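Local structure of putative Fe-S biosynthesis protein (Lactobacillus acidophilus, 2QGO) at residues V13-L16 against K17-I21. The protein probably takes part in the assembly of iron-sulphur clusters. Sequence-based numbering, arbitrary orientation.
Sequences VDYL and KRREI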
loop_
_atom_site.group_PDB
_atom_site.type_symbol
_atom_site.label_atom_id
_atom_site.label_comp_id
_atom_site.label_asym_id
_atom_site.label_seq_id
_atom_site.Cartn_x
_atom_site.Cartn_y
_atom_site.Cartn_z
ATOM N N VAL A 13 11.819 -2.060 3.699
ATOM C CA VAL A 13 12.285 -2.749 2.498
ATOM C C VAL A 13 12.592 -4.221 2.799
ATOM O O VAL A 13 12.178 -5.119 2.060
ATOM C CB VAL A 13 13.560 -2.079 1.927
ATOM C CG1 VAL A 13 14.224 -2.995 0.900
ATOM C CG2 VAL A 13 13.200 -0.747 1.293
ATOM N N ASP A 14 13.325 -4.464 3.881
ATOM C CA ASP A 14 13.660 -5.832 4.265
ATOM C C ASP A 14 12.393 -6.642 4.470
ATOM O O ASP A 14 12.274 -7.763 3.979
ATOM C CB ASP A 14 14.473 -5.858 5.554
ATOM C CG ASP A 14 15.919 -5.505 5.331
ATOM O OD1 ASP A 14 16.362 -5.477 4.156
ATOM O OD2 ASP A 14 16.622 -5.261 6.337
ATOM N N TYR A 15 11.446 -6.060 5.196
ATOM C CA TYR A 15 10.188 -6.738 5.467
ATOM C C TYR A 15 9.446 -7.081 4.166
ATOM O O TYR A 15 9.054 -8.227 3.948
ATOM C CB TYR A 15 9.313 -5.865 6.374
ATOM C CG TYR A 15 7.946 -6.452 6.646
ATOM C CD1 TYR A 15 7.790 -7.563 7.469
ATOM C CD2 TYR A 15 6.810 -5.914 6.042
ATOM C CE1 TYR A 15 6.522 -8.134 7.683
ATOM C CE2 TYR A 15 5.547 -6.472 6.243
ATOM C CZ TYR A 15 5.408 -7.584 7.065
ATOM O OH TYR A 15 4.159 -8.139 7.236
ATOM N N LEU A 16 9.252 -6.088 3.306
ATOM C CA LEU A 16 8.560 -6.329 2.041
ATOM C C LEU A 16 9.237 -7.471 1.290
ATOM O O LEU A 16 8.571 -8.265 0.621
ATOM C CB LEU A 16 8.542 -5.053 1.194
ATOM C CG LEU A 16 7.768 -3.896 1.850
ATOM C CD1 LEU A 16 7.883 -2.630 1.014
ATOM C CD2 LEU A 16 6.315 -4.288 2.018
ATOM N N LYS A 17 10.563 -7.544 1.415
ATOM C CA LYS A 17 11.355 -8.597 0.789
ATOM C C LYS A 17 11.067 -9.963 1.423
ATOM O O LYS A 17 10.894 -10.954 0.711
ATOM C CB LYS A 17 12.846 -8.291 0.921
ATOM C CG LYS A 17 13.427 -7.443 -0.195
ATOM C CD LYS A 17 14.885 -7.058 0.118
ATOM C CE LYS A 17 15.482 -6.222 -0.996
ATOM N NZ LYS A 17 16.791 -5.573 -0.627
ATOM N N ARG A 18 11.035 -10.019 2.755
ATOM C CA ARG A 18 10.750 -11.273 3.459
ATOM C C ARG A 18 9.374 -11.788 3.063
ATOM O O ARG A 18 9.104 -12.982 3.139
ATOM C CB ARG A 18 10.755 -11.075 4.978
ATOM C CG ARG A 18 12.075 -10.620 5.566
ATOM C CD ARG A 18 12.009 -10.617 7.097
ATOM N NE ARG A 18 12.664 -9.442 7.663
ATOM C CZ ARG A 18 12.017 -8.403 8.181
ATOM N NH1 ARG A 18 10.695 -8.388 8.216
ATOM N NH2 ARG A 18 12.689 -7.367 8.656
ATOM N N ARG A 19 8.502 -10.866 2.667
ATOM C CA ARG A 19 7.150 -11.207 2.252
ATOM C C ARG A 19 7.061 -11.419 0.738
ATOM O O ARG A 19 5.987 -11.679 0.192
ATOM C CB ARG A 19 6.185 -10.113 2.723
ATOM C CG ARG A 19 5.944 -10.136 4.246
ATOM C CD ARG A 19 4.935 -11.223 4.623
ATOM N NE ARG A 19 3.570 -10.702 4.620
ATOM C CZ ARG A 19 2.466 -11.439 4.689
ATOM N NH1 ARG A 19 2.528 -12.764 4.761
ATOM N NH2 ARG A 19 1.284 -10.843 4.694
ATOM N N GLU A 20 8.202 -11.304 0.070
ATOM C CA GLU A 20 8.299 -11.504 -1.376
ATOM C C GLU A 20 7.383 -10.623 -2.214
ATOM O O GLU A 20 6.883 -11.071 -3.243
ATOM C CB GLU A 20 7.992 -12.966 -1.729
ATOM C CG GLU A 20 8.837 -14.013 -1.009
ATOM C CD GLU A 20 10.309 -13.928 -1.352
ATOM O OE1 GLU A 20 10.657 -13.316 -2.390
ATOM O OE2 GLU A 20 11.123 -14.485 -0.586
ATOM N N ILE A 21 7.160 -9.380 -1.804
ATOM C CA ILE A 21 6.272 -8.515 -2.570
ATOM C C ILE A 21 6.869 -7.170 -2.992
ATOM O O ILE A 21 6.176 -6.351 -3.582
ATOM C CB ILE A 21 4.983 -8.227 -1.777
ATOM C CG1 ILE A 21 5.344 -7.537 -0.460
ATOM C CG2 ILE A 21 4.208 -9.523 -1.542
ATOM C CD1 ILE A 21 4.198 -6.773 0.158
#
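Tyr15 and Arg19, one turn apart, meet side by side where helix 10-18 runs out into the loop before strand 25-30, a local contact at a helix C-terminus. With CG anti to the backbone N (chi1 177°), Tyr15 swings its ring beside Arg19, whose CG lies over one face, 4.1 Å from the ring centroid, in a CH-pi contact. Arg18 comes at the same ring from its rim: NH1 sits at the edge, in the ring plane, 3.1 Å from Tyr15 CD1, and the two planes are 63° apart. The guanidinium of Arg18 also lays a face over Tyr15 CA. The Tyr15 ring stacks with that of Tyr92 as well. With Tyr15 replaced, an alanine here is likely to leave Arg19 CG without its aromatic face and Tyr92 without its stacking partner, both arginine side chains being freer to turn. On another side of the helix, the extended Lys17 runs alongside Val13, its CE 3.9 Å from Val13 CG1. Lys17 N to Val13 O, Arg18 N to Asp14 O and Arg19 N to Tyr15 O are ordinary i to i+4 bonds. Leu16 O then receives Ile21 N at 3.0 Å in an almost straight bond (176°), while Glu20 N returns to Lys17 O at 2.8 Å. Across this turn, Leu16 CD2 packs on Ile21 CD1 at 3.8 Å; Leu16 also touches Phe8, and Ile21 touches Ile112 of strand 104-114, joining the helix end to the sheet. Positive phi at Glu20, the paired returns and the apolar Leu16-Ile21 contact are the signature of a Schellman motif.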